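Local coordinates for protein NAD-dependent aldehyde dehydrogenase (Sinorhizobium meliloti, PDB 3U4J) that probably oxidises aldehydes with NAD or NADP as electron acceptor, as a tetrameric member of the aldehyde dehydrogenase family, at residues A[129-134]-A[177-182]; A[92-97]-A[212-217]; A[303-308]-A[428-433]; A[23-28]-A[56-61]. All blocks are in the same frame, centred on the assembly; numbering follows the deposited sequence.

Interactions 4, 2 and 1 form a chain of contacts running from the N-terminal strands inward, while interaction 3 stands apart. Interactions 1 and 2 have centres 13 Å apart and touch, Trp-131 CE3 lying 3.7 Å from Val-94 CG1. Interaction 2 reaches interaction 4 through Arg-212, whose CZ is 3.5 Å from Leu-26 CD2. Interaction 3, at the ends of strands 307-313 and 431-435, does not touch the others: its nearest atoms are about 7 Å from those of interaction 1 and about 21 Å from interaction 2. None of the four includes a residue of the calcium site, Leu-17 and Glu-50; the side chain of Tyr-23 is about 13 Å from the bound calcium.

Interaction 1 (A[129-134]-A[177-182]); sequences DLWSYA and IASERV
Trp-131 meets Ser-179 and Val-182 with different parts of its indole, and its path can be followed outward from the backbone. CB rests 3.7 Å from Ala-95 CB, on the side of helix 84-100. From there CG turns to lie beside the backbone N (chi1 -86°), which swings the five-membered ring toward 177-182. CD1 and NE1 both reach the serine hydroxyl, NE1 being the closer at 3.1 Å from Ser-179 OG. The oxygen sits at the ring edge, in its plane, but the N-H...O angle of 131° makes this a weak bond. Ser-179 OG also bonds Phe-175 O one turn earlier; because a carbonyl can only accept, the hydroxyl donates there and receives the indole N-H. At the far rim of the six-membered ring CH2 approaches Val-182 CG1 to 3.8 Å, from an oblique direction.

Beside the indole, Leu-130 makes the other main contact. Its CB is 3.6 Å from Ser-179 O, a buried carbonyl oxygen with no polar partner in the model, and its CD1 lies 3.8 Å from Ser-179 CB and 4.0 Å from Glu-180 CG.

The local axes run 9.0 Å apart and only 6° from parallel, and Leu-130 and Trp-131 both meet Ser-179 near the closest approach. Helix 117-138 thus lies alongside helix 174-187, which connects the parallel strands 153-168 and 191-195, while Leu-207 of helix 202-214 touches both Trp-131 and Ser-179, closing the indole in among four helices.

Interaction 2 (A[92-97]-A[212-217]); sequences FKVADL and REAGIP
Ala-214 sets its methyl against three side chains of helix 84-100: CB is 3.7 Å from Lys-93 CB, 3.8 Å from Val-94 CG2 and 4.2 Å from Leu-97 CD1. The small residue lets the backbones come close, with Lys-93 CA and Ala-214 CA 5.5 Å apart. Farther along the extended lysine, CD passes 3.6 Å from Ala-214 O, so the aliphatic chain rather than the amine does the touching.

Val-94 has CG1 anti to its backbone N (chi1 180°), and this leaves CG2 to face both Ala-214 and Ile-216; it meets Ile-216 CD1 at 3.9 Å, the two side chains crossing at about a right angle. On the other flank Leu-97 splits its branches: CD1 covers the Ala-214 backbone and Glu-213 CG, while CD2 lies 3.8 Å from Glu-213 OE2, an oxygen that Arg-101 holds in a salt bridge. Cutting Leu-97 back to an alanine would probably remove the part of the cover over Ala-214 that CD1 supplies and bare the stem of Glu-213, leaving that carboxylate freer to shift against Arg-101.

Gly-215, at phi 101°, ends helix 202-214 in a Schellman motif, and the chain then turns so that Ile-216 CD1 reaches Val-94. That helix joins parallel strands 191-195 and 221-223, a beta-alpha-beta crossover, consistent with the Rossmann-type nucleotide-binding domain of aldehyde dehydrogenases.

Interaction 3 (A[303-308]-A[428-433]); sequences CCISGS and FGLSAS
With its CG anti to the backbone N (chi1 -171°), Leu-430 carries CD2 onto Cys-304 CB at 3.4 Å, closer than carbons usually pack. The hydroxyl of Ser-431 lies between its own N and carbonyl carbon (chi1 75°), which aims OG at the backbone of Ile-305, 3.5 Å from Ile-305 CA.

Leu-430 CD2 also touches the branch methyl of Ile-305, CG2, at 3.8 Å, the two chains meeting at a slant. The same methyl packs on Ser-431 CB, while the rest of Ile-305 leads away toward Arg-453 and Trp-455. A type I turn from Cys-303 to Ser-306 presents Cys-304 and Ile-305.

The polar half is mostly carried by water, the direct approach of Ser-431 OG to Ile-305 O, at 3.5 Å, being at best a weak bond. Water 1 donates to Cys-304 O at 2.9 Å and bonds Ser-431 OG at 3.0 Å. A second water lies 2.6 Å from Ser-431 OG and gives a weak bond to Ser-306 O.

Strands 307-313 and 431-435 flank strand 275-279 in parallel, and the contact spans their leading ends. The chemistry is divided: aliphatic carbons touch directly, whereas the serine is tied to the turn's carbonyls chiefly through solvent.

Interaction 4 (A[23-28]-A[56-61]); sequences YQMLVD and PEASAD
Met-25, present as selenomethionine, and Pro-56 lie alongside one another, running in opposed senses. Met-25 CG lies 3.7 Å from Pro-56 CG, and the terminal CE is again 3.7 Å from Pro-56 CB. The chain reaches the ring twice because it is extended at chi2 and then bends at chi3 (-82°), which folds CE back toward the proline. At the bend SE packs 3.8 Å from Ala-58 CB. The CD corner of the ring meets backbone instead, Pro-56 CD lying 3.4 Å from Tyr-23 O. No hydrogen bond joins 23-28 to 56-61, so these are van der Waals contacts alone.

Outside this first shell, backbone bonds fix both partners. Tyr-23 pairs with Thr-54, two residues before the proline, and Met-25 with Val-32 in the hairpin of strands 25-27 and 30-32. Pro-56 O accepts from Thr-225 OG1, and Ala-58 bonds the backbone of Thr-225, a residue the Met-25 side chain also touches. Farther on, Ser-59 caps the start of helix 60-75, while its N bonds Asp-62 OD1.

With an alanine in place of Pro-56 the ring carbons CG and CD go, which would probably open a gap beside Met-25 CG and Tyr-23 O, although the CB that CE rests on would remain.

A proline has no N-H to donate, so at this end of strand 51-56 the link to the hairpin passes from backbone pairing at Thr-54 to side-chain packing. Cohesion here therefore depends on shape fit between the ring, the bent selenomethionine and a methyl group, with polar bonding left to the surrounding residues.

Interaction 1 (A[129-134]-A[177-182])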
loop_
_atom_site.group_PDB
_atom_site.type_symbol
_atom_site.label_atom_id
_atom_site.label_comp_id
_atom_site.label_asym_id
_atom_site.label_seq_id
_atom_site.Cartn_x
_atom_site.Cartn_y
_atom_site.Cartn_z
ATOM N N ASP A 129 -17.244 14.833 10.013
ATOM C CA ASP A 129 -16.205 14.581 8.993
ATOM C C ASP A 129 -15.415 13.302 9.298
ATOM O O ASP A 129 -15.037 12.562 8.377
ATOM C CB ASP A 129 -15.242 15.782 8.850
ATOM C CG ASP A 129 -14.368 15.685 7.602
ATOM O OD1 ASP A 129 -14.896 15.516 6.477
ATOM O OD2 ASP A 129 -13.147 15.789 7.740
ATOM N N LEU A 130 -15.167 13.030 10.588
ATOM C CA LEU A 130 -14.528 11.778 10.970
ATOM C C LEU A 130 -15.352 10.584 10.544
ATOM O O LEU A 130 -14.805 9.626 9.991
ATOM C CB LEU A 130 -14.276 11.708 12.467
ATOM C CG LEU A 130 -13.147 12.596 13.024
ATOM C CD1 LEU A 130 -13.337 12.697 14.555
ATOM C CD2 LEU A 130 -11.770 12.046 12.689
ATOM N N TRP A 131 -16.651 10.655 10.808
ATOM C CA TRP A 131 -17.555 9.563 10.456
ATOM C C TRP A 131 -17.563 9.445 8.927
ATOM O O TRP A 131 -17.516 8.338 8.415
ATOM C CB TRP A 131 -18.983 9.796 11.013
ATOM C CG TRP A 131 -19.140 9.299 12.423
ATOM C CD1 TRP A 131 -18.770 9.967 13.585
ATOM C CD2 TRP A 131 -19.660 8.033 12.836
ATOM N NE1 TRP A 131 -19.035 9.176 14.691
ATOM C CE2 TRP A 131 -19.597 7.994 14.257
ATOM C CE3 TRP A 131 -20.182 6.914 12.144
ATOM C CZ2 TRP A 131 -20.032 6.890 14.992
ATOM C CZ3 TRP A 131 -20.618 5.811 12.884
ATOM C CH2 TRP A 131 -20.531 5.802 14.294
ATOM N N SER A 132 -17.581 10.569 8.196
ATOM C CA SER A 132 -17.598 10.487 6.727
ATOM C C SER A 132 -16.325 9.904 6.153
ATOM O O SER A 132 -16.380 9.089 5.247
ATOM C CB SER A 132 -17.840 11.846 6.058
ATOM O OG SER A 132 -19.046 12.397 6.541
ATOM N N TYR A 133 -15.183 10.363 6.645
ATOM C CA TYR A 133 -13.896 9.822 6.210
ATOM C C TYR A 133 -13.840 8.303 6.412
ATOM O O TYR A 133 -13.414 7.549 5.519
ATOM C CB TYR A 133 -12.713 10.488 6.953
ATOM C CG TYR A 133 -11.412 9.779 6.608
ATOM C CD1 TYR A 133 -10.614 10.193 5.535
ATOM C CD2 TYR A 133 -10.995 8.664 7.341
ATOM C CE1 TYR A 133 -9.438 9.494 5.220
ATOM C CE2 TYR A 133 -9.832 7.962 7.013
ATOM C CZ TYR A 133 -9.075 8.382 5.962
ATOM O OH TYR A 133 -7.945 7.660 5.657
ATOM N N ALA A 134 -14.233 7.855 7.607
ATOM C CA ALA A 134 -14.145 6.419 7.962
ATOM C C ALA A 134 -15.109 5.604 7.126
ATOM O O ALA A 134 -14.778 4.514 6.650
ATOM C CB ALA A 134 -14.450 6.238 9.468
ATOM N N ILE A 177 -13.464 11.823 20.654
ATOM C CA ILE A 177 -12.767 10.564 20.864
ATOM C C ILE A 177 -13.657 9.390 20.469
ATOM O O ILE A 177 -13.176 8.425 19.875
ATOM C CB ILE A 177 -12.124 10.485 22.289
ATOM C CG1 ILE A 177 -10.986 11.547 22.323
ATOM C CG2 ILE A 177 -11.466 9.120 22.533
ATOM C CD1 ILE A 177 -10.606 12.038 23.674
ATOM N N ALA A 178 -14.950 9.477 20.768
ATOM C CA ALA A 178 -15.874 8.428 20.295
ATOM C C ALA A 178 -15.795 8.325 18.755
ATOM O O ALA A 178 -15.700 7.210 18.187
ATOM C CB ALA A 178 -17.278 8.741 20.733
ATOM N N SER A 179 -15.792 9.496 18.108
ATOM C CA SER A 179 -15.784 9.600 16.664
ATOM C C SER A 179 -14.432 9.243 16.017
ATOM O O SER A 179 -14.390 8.931 14.827
ATOM C CB SER A 179 -16.244 10.994 16.229
ATOM O OG SER A 179 -17.604 11.200 16.561
ATOM N N GLU A 180 -13.339 9.290 16.789
ATOM C CA GLU A 180 -12.022 8.788 16.318
ATOM C C GLU A 180 -11.860 7.278 16.529
ATOM O O GLU A 180 -10.885 6.698 16.078
ATOM C CB GLU A 180 -10.859 9.442 17.076
ATOM C CG GLU A 180 -10.677 10.929 16.950
ATOM C CD GLU A 180 -9.529 11.430 17.860
ATOM O OE1 GLU A 180 -9.045 10.668 18.750
ATOM O OE2 GLU A 180 -9.126 12.602 17.692
ATOM N N ARG A 181 -12.769 6.649 17.263
ATOM C CA ARG A 181 -12.609 5.214 17.620
ATOM C C ARG A 181 -13.736 4.360 17.042
ATOM O O ARG A 181 -13.475 3.417 16.311
ATOM C CB ARG A 181 -12.594 5.010 19.144
ATOM C CG ARG A 181 -11.501 5.808 19.890
ATOM C CD ARG A 181 -10.078 5.259 19.666
ATOM N NE ARG A 181 -9.167 6.039 20.506
ATOM C CZ ARG A 181 -8.719 7.254 20.216
ATOM N NH1 ARG A 181 -9.004 7.826 19.046
ATOM N NH2 ARG A 181 -7.973 7.906 21.100
ATOM N N VAL A 182 -14.978 4.676 17.401
ATOM C CA VAL A 182 -16.128 3.865 16.989
ATOM C C VAL A 182 -16.189 3.623 15.465
ATOM O O VAL A 182 -16.322 2.482 15.040
ATOM C CB VAL A 182 -17.480 4.424 17.550
ATOM C CG1 VAL A 182 -18.709 3.694 16.943
ATOM C CG2 VAL A 182 -17.508 4.352 19.100
#

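Interaction 2 (A[92-97]-A[212-217])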
loop_
_atom_site.group_PDB
_atom_site.type_symbol
_atom_site.label_atom_id
_atom_site.label_comp_id
_atom_site.label_asym_id
_atom_site.label_seq_id
_atom_site.Cartn_x
_atom_site.Cartn_y
_atom_site.Cartn_z
ATOM N N PHE A 92 -22.477 6.586 6.755
ATOM C CA PHE A 92 -22.727 7.931 6.151
ATOM C C PHE A 92 -24.025 8.536 6.691
ATOM O O PHE A 92 -24.127 9.768 6.908
ATOM C CB PHE A 92 -22.782 7.863 4.616
ATOM C CG PHE A 92 -21.427 7.910 3.963
ATOM C CD1 PHE A 92 -20.586 9.030 4.129
ATOM C CD2 PHE A 92 -20.984 6.851 3.187
ATOM C CE1 PHE A 92 -19.321 9.073 3.523
ATOM C CE2 PHE A 92 -19.715 6.874 2.592
ATOM C CZ PHE A 92 -18.887 7.985 2.745
ATOM N N LYS A 93 -25.026 7.674 6.909
ATOM C CA LYS A 93 -26.290 8.124 7.506
ATOM C C LYS A 93 -26.080 8.699 8.897
ATOM O O LYS A 93 -26.707 9.691 9.248
ATOM C CB LYS A 93 -27.350 7.011 7.537
ATOM C CG LYS A 93 -27.904 6.648 6.155
ATOM C CD LYS A 93 -28.863 5.486 6.269
ATOM C CE LYS A 93 -29.286 5.002 4.923
ATOM N NZ LYS A 93 -30.662 4.433 5.007
ATOM N N VAL A 94 -25.214 8.067 9.695
ATOM C CA VAL A 94 -24.818 8.640 10.993
ATOM C C VAL A 94 -24.143 10.011 10.817
ATOM O O VAL A 94 -24.478 10.962 11.518
ATOM C CB VAL A 94 -23.865 7.709 11.777
ATOM C CG1 VAL A 94 -23.454 8.334 13.126
ATOM C CG2 VAL A 94 -24.501 6.324 11.985
ATOM N N ALA A 95 -23.155 10.103 9.929
ATOM C CA ALA A 95 -22.505 11.398 9.667
ATOM C C ALA A 95 -23.528 12.474 9.285
ATOM O O ALA A 95 -23.480 13.609 9.813
ATOM C CB ALA A 95 -21.439 11.253 8.586
ATOM N N ASP A 96 -24.479 12.119 8.415
ATOM C CA ASP A 96 -25.605 13.039 8.087
ATOM C C ASP A 96 -26.431 13.442 9.296
ATOM O O ASP A 96 -26.818 14.589 9.404
ATOM C CB ASP A 96 -26.570 12.438 7.059
ATOM C CG ASP A 96 -25.974 12.395 5.675
ATOM O OD1 ASP A 96 -24.995 13.129 5.420
ATOM O OD2 ASP A 96 -26.472 11.609 4.848
ATOM N N LEU A 97 -26.757 12.486 10.164
ATOM C CA LEU A 97 -27.505 12.810 11.390
ATOM C C LEU A 97 -26.761 13.731 12.341
ATOM O O LEU A 97 -27.374 14.590 12.974
ATOM C CB LEU A 97 -27.895 11.528 12.146
ATOM C CG LEU A 97 -29.121 10.879 11.535
ATOM C CD1 LEU A 97 -29.164 9.406 11.990
ATOM C CD2 LEU A 97 -30.392 11.634 11.892
ATOM N N ARG A 212 -28.512 3.958 15.973
ATOM C CA ARG A 212 -29.781 3.191 15.944
ATOM C C ARG A 212 -30.734 3.830 14.926
ATOM O O ARG A 212 -31.354 3.144 14.113
ATOM C CB ARG A 212 -30.436 3.172 17.335
ATOM C CG ARG A 212 -31.727 2.362 17.395
ATOM C CD ARG A 212 -32.237 2.225 18.836
ATOM N NE ARG A 212 -32.489 3.506 19.510
ATOM C CZ ARG A 212 -32.697 3.611 20.825
ATOM N NH1 ARG A 212 -32.683 2.508 21.587
ATOM N NH2 ARG A 212 -32.910 4.799 21.380
ATOM N N GLU A 213 -30.834 5.157 14.963
ATOM C CA GLU A 213 -31.719 5.894 14.028
ATOM C C GLU A 213 -31.340 5.669 12.539
ATOM O O GLU A 213 -32.218 5.585 11.668
ATOM C CB GLU A 213 -31.717 7.392 14.395
ATOM C CG GLU A 213 -32.685 8.303 13.616
ATOM C CD GLU A 213 -32.858 9.682 14.299
ATOM O OE1 GLU A 213 -32.303 9.879 15.413
ATOM O OE2 GLU A 213 -33.552 10.573 13.741
ATOM N N ALA A 214 -30.040 5.559 12.264
ATOM C CA ALA A 214 -29.525 5.303 10.914
ATOM C C ALA A 214 -29.829 3.885 10.431
ATOM O O ALA A 214 -29.706 3.614 9.240
ATOM C CB ALA A 214 -28.004 5.543 10.854
ATOM N N GLY A 215 -30.165 2.978 11.350
ATOM C CA GLY A 215 -30.467 1.584 10.991
ATOM C C GLY A 215 -29.320 0.611 11.248
ATOM O O GLY A 215 -29.307 -0.490 10.715
ATOM N N ILE A 216 -28.326 1.019 12.032
ATOM C CA ILE A 216 -27.232 0.098 12.370
ATOM C C ILE A 216 -27.830 -1.004 13.230
ATOM O O ILE A 216 -28.600 -0.700 14.153
ATOM C CB ILE A 216 -26.011 0.824 13.017
ATOM C CG1 ILE A 216 -25.390 1.755 11.955
ATOM C CG2 ILE A 216 -24.963 -0.163 13.479
ATOM C CD1 ILE A 216 -24.088 2.491 12.378
ATOM N N PRO A 217 -27.536 -2.280 12.902
ATOM C CA PRO A 217 -28.142 -3.432 13.579
ATOM C C PRO A 217 -27.938 -3.400 15.088
ATOM O O PRO A 217 -26.898 -2.954 15.576
ATOM C CB PRO A 217 -27.391 -4.616 12.967
ATOM C CG PRO A 217 -27.052 -4.126 11.579
ATOM C CD PRO A 217 -26.600 -2.730 11.856
#

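Interaction 3 (A[303-308]-A[428-433])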
loop_
_atom_site.group_PDB
_atom_site.type_symbol
_atom_site.label_atom_id
_atom_site.label_comp_id
_atom_site.label_asym_id
_atom_site.label_seq_id
_atom_site.Cartn_x
_atom_site.Cartn_y
_atom_site.Cartn_z
ATOM N N CYS A 303 -6.012 18.793 27.615
ATOM C CA CYS A 303 -5.779 18.305 26.242
ATOM C C CYS A 303 -4.450 17.577 26.212
ATOM O O CYS A 303 -3.401 18.139 26.584
ATOM C CB CYS A 303 -5.769 19.483 25.251
ATOM S SG CYS A 303 -5.414 18.955 23.563
ATOM N N CYS A 304 -4.491 16.313 25.785
ATOM C CA CYS A 304 -3.296 15.475 25.736
ATOM C C CYS A 304 -2.226 15.984 24.746
ATOM O O CYS A 304 -1.035 15.756 24.958
ATOM C CB CYS A 304 -3.704 14.032 25.400
ATOM S SG CYS A 304 -4.755 13.362 26.775
ATOM N N ILE A 305 -2.668 16.653 23.681
ATOM C CA ILE A 305 -1.764 17.243 22.676
ATOM C C ILE A 305 -1.500 18.747 22.920
ATOM O O ILE A 305 -1.088 19.465 22.021
ATOM C CB ILE A 305 -2.267 16.993 21.216
ATOM C CG1 ILE A 305 -3.680 17.574 20.973
ATOM C CG2 ILE A 305 -2.225 15.489 20.916
ATOM C CD1 ILE A 305 -4.094 17.658 19.497
ATOM N N SER A 306 -1.769 19.207 24.141
ATOM C CA SER A 306 -1.509 20.586 24.534
ATOM C C SER A 306 -0.018 20.888 24.385
ATOM O O SER A 306 0.829 20.027 24.674
ATOM C CB SER A 306 -1.896 20.757 26.002
ATOM O OG SER A 306 -1.699 22.090 26.413
ATOM N N GLY A 307 0.293 22.096 23.919
ATOM C CA GLY A 307 1.650 22.610 23.996
ATOM C C GLY A 307 1.879 23.182 25.395
ATOM O O GLY A 307 1.801 24.400 25.611
ATOM N N SER A 308 2.171 22.302 26.337
ATOM C CA SER A 308 2.287 22.675 27.740
ATOM C C SER A 308 3.706 23.173 28.094
ATOM O O SER A 308 3.903 23.812 29.131
ATOM C CB SER A 308 1.870 21.483 28.622
ATOM O OG SER A 308 2.681 20.345 28.364
ATOM N N PHE A 428 7.040 11.016 28.233
ATOM C CA PHE A 428 5.897 11.115 27.318
ATOM C C PHE A 428 6.384 11.220 25.877
ATOM O O PHE A 428 7.580 11.397 25.630
ATOM C CB PHE A 428 5.074 12.362 27.608
ATOM C CG PHE A 428 4.366 12.352 28.947
ATOM C CD1 PHE A 428 3.288 11.490 29.187
ATOM C CD2 PHE A 428 4.737 13.253 29.944
ATOM C CE1 PHE A 428 2.599 11.518 30.414
ATOM C CE2 PHE A 428 4.071 13.276 31.187
ATOM C CZ PHE A 428 2.999 12.406 31.417
ATOM N N GLY A 429 5.450 11.169 24.933
ATOM C CA GLY A 429 5.829 11.187 23.521
ATOM C C GLY A 429 4.622 11.328 22.624
ATOM O O GLY A 429 4.553 10.692 21.558
ATOM N N LEU A 430 3.674 12.165 23.026
ATOM C CA LEU A 430 2.434 12.247 22.258
ATOM C C LEU A 430 2.541 13.250 21.112
ATOM O O LEU A 430 2.350 12.884 19.947
ATOM C CB LEU A 430 1.208 12.555 23.138
ATOM C CG LEU A 430 -0.136 12.421 22.396
ATOM C CD1 LEU A 430 -0.293 11.052 21.697
ATOM C CD2 LEU A 430 -1.343 12.661 23.343
ATOM N N SER A 431 2.831 14.508 21.439
ATOM C CA SER A 431 2.846 15.534 20.419
ATOM C C SER A 431 4.047 16.482 20.515
ATOM O O SER A 431 4.744 16.517 21.529
ATOM C CB SER A 431 1.546 16.338 20.495
ATOM O OG SER A 431 1.563 17.223 21.601
ATOM N N ALA A 432 4.256 17.279 19.466
ATOM C CA ALA A 432 5.306 18.306 19.461
ATOM C C ALA A 432 5.083 19.192 18.257
ATOM O O ALA A 432 4.595 18.726 17.232
ATOM C CB ALA A 432 6.699 17.651 19.378
ATOM N N SER A 433 5.418 20.474 18.392
ATOM C CA SER A 433 5.420 21.391 17.272
ATOM C C SER A 433 6.782 22.049 17.146
ATOM O O SER A 433 7.397 22.372 18.156
ATOM C CB SER A 433 4.432 22.527 17.501
ATOM O OG SER A 433 3.104 22.077 17.405
HETATM O O HOH W 1 1.742 16.007 24.294
HETATM O O HOH W 2 2.513 19.588 21.864
#

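Interaction 4 (A[23-28]-A[56-61])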
loop_
_atom_site.group_PDB
_atom_site.type_symbol
_atom_site.label_atom_id
_atom_site.label_comp_id
_atom_site.label_asym_id
_atom_site.label_seq_id
_atom_site.Cartn_x
_atom_site.Cartn_y
_atom_site.Cartn_z
ATOM N N TYR A 23 -30.815 10.607 30.446
ATOM C CA TYR A 23 -30.400 9.702 29.377
ATOM C C TYR A 23 -30.422 8.266 29.839
ATOM O O TYR A 23 -30.294 7.995 31.032
ATOM C CB TYR A 23 -28.964 9.987 28.936
ATOM C CG TYR A 23 -28.699 11.382 28.420
ATOM C CD1 TYR A 23 -28.724 11.662 27.050
ATOM C CD2 TYR A 23 -28.369 12.403 29.307
ATOM C CE1 TYR A 23 -28.465 12.965 26.573
ATOM C CE2 TYR A 23 -28.099 13.694 28.852
ATOM C CZ TYR A 23 -28.159 13.958 27.478
ATOM O OH TYR A 23 -27.901 15.221 27.059
ATOM N N GLN A 24 -30.549 7.351 28.881
ATOM C CA GLN A 24 -30.488 5.927 29.163
ATOM C C GLN A 24 -29.324 5.252 28.432
ATOM O O GLN A 24 -28.880 5.720 27.359
ATOM C CB GLN A 24 -31.805 5.268 28.765
ATOM C CG GLN A 24 -32.993 5.597 29.711
ATOM C CD GLN A 24 -34.237 4.862 29.278
ATOM O OE1 GLN A 24 -34.775 5.108 28.186
ATOM N NE2 GLN A 24 -34.680 3.919 30.102
HETATM N N MSE A 25 -28.847 4.146 29.002
HETATM C CA MSE A 25 -27.880 3.298 28.314
HETATM C C MSE A 25 -28.512 2.728 27.063
HETATM O O MSE A 25 -29.738 2.772 26.905
HETATM C CB MSE A 25 -27.370 2.192 29.236
HETATM C CG MSE A 25 -26.587 2.752 30.423
HETATM SE SE MSE A 25 -25.776 1.269 31.437
HETATM C CE MSE A 25 -27.273 0.697 32.519
ATOM N N LEU A 26 -27.700 2.218 26.153
ATOM C CA LEU A 26 -28.278 1.623 24.967
ATOM C C LEU A 26 -27.603 0.295 24.730
ATOM O O LEU A 26 -26.431 0.241 24.434
ATOM C CB LEU A 26 -28.192 2.602 23.787
ATOM C CG LEU A 26 -28.566 2.316 22.316
ATOM C CD1 LEU A 26 -29.230 1.021 21.997
ATOM C CD2 LEU A 26 -29.288 3.536 21.698
ATOM N N VAL A 27 -28.369 -0.786 24.879
ATOM C CA VAL A 27 -27.851 -2.135 24.807
ATOM C C VAL A 27 -28.756 -2.998 23.937
ATOM O O VAL A 27 -29.964 -3.070 24.177
ATOM C CB VAL A 27 -27.744 -2.730 26.240
ATOM C CG1 VAL A 27 -27.297 -4.175 26.206
ATOM C CG2 VAL A 27 -26.765 -1.896 27.086
ATOM N N ASP A 28 -28.172 -3.640 22.932
ATOM C CA ASP A 28 -28.883 -4.542 22.016
ATOM C C ASP A 28 -30.051 -3.803 21.384
ATOM O O ASP A 28 -31.149 -4.353 21.238
ATOM C CB ASP A 28 -29.384 -5.816 22.746
ATOM C CG ASP A 28 -29.660 -6.954 21.803
ATOM O OD1 ASP A 28 -29.112 -6.933 20.679
ATOM O OD2 ASP A 28 -30.396 -7.907 22.189
ATOM N N PRO A 56 -27.468 6.415 33.831
ATOM C CA PRO A 56 -27.397 5.332 34.790
ATOM C C PRO A 56 -26.015 5.161 35.391
ATOM O O PRO A 56 -24.984 5.544 34.776
ATOM C CB PRO A 56 -27.758 4.093 33.959
ATOM C CG PRO A 56 -28.638 4.620 32.881
ATOM C CD PRO A 56 -27.967 5.945 32.524
ATOM N N GLU A 57 -26.009 4.606 36.600
ATOM C CA GLU A 57 -24.784 4.170 37.218
ATOM C C GLU A 57 -24.757 2.673 36.998
ATOM O O GLU A 57 -25.435 1.938 37.723
ATOM C CB GLU A 57 -24.796 4.502 38.717
ATOM C CG GLU A 57 -23.585 3.940 39.459
ATOM C CD GLU A 57 -23.644 4.141 40.993
ATOM O OE1 GLU A 57 -24.609 4.753 41.531
ATOM O OE2 GLU A 57 -22.702 3.653 41.650
ATOM N N ALA A 58 -23.998 2.208 36.001
ATOM C CA ALA A 58 -24.040 0.786 35.657
ATOM C C ALA A 58 -23.365 -0.070 36.727
ATOM O O ALA A 58 -22.351 0.324 37.302
ATOM C CB ALA A 58 -23.399 0.510 34.279
ATOM N N SER A 59 -23.957 -1.235 36.965
ATOM C CA SER A 59 -23.351 -2.293 37.753
ATOM C C SER A 59 -22.480 -3.137 36.812
ATOM O O SER A 59 -22.633 -3.064 35.579
ATOM C CB SER A 59 -24.470 -3.185 38.329
ATOM O OG SER A 59 -24.920 -4.061 37.303
ATOM N N ALA A 60 -21.603 -3.959 37.388
ATOM C CA ALA A 60 -20.811 -4.921 36.604
ATOM C C ALA A 60 -21.701 -5.784 35.717
ATOM O O ALA A 60 -21.367 -6.053 34.559
ATOM C CB ALA A 60 -19.925 -5.822 37.534
ATOM N N ASP A 61 -22.846 -6.209 36.247
ATOM C CA ASP A 61 -23.769 -7.015 35.449
ATOM C C ASP A 61 -24.412 -6.255 34.283
ATOM O O ASP A 61 -24.670 -6.847 33.239
ATOM C CB ASP A 61 -24.865 -7.617 36.334
ATOM C CG ASP A 61 -24.341 -8.772 37.200
ATOM O OD1 ASP A 61 -23.598 -9.627 36.669
ATOM O OD2 ASP A 61 -24.676 -8.826 38.404
#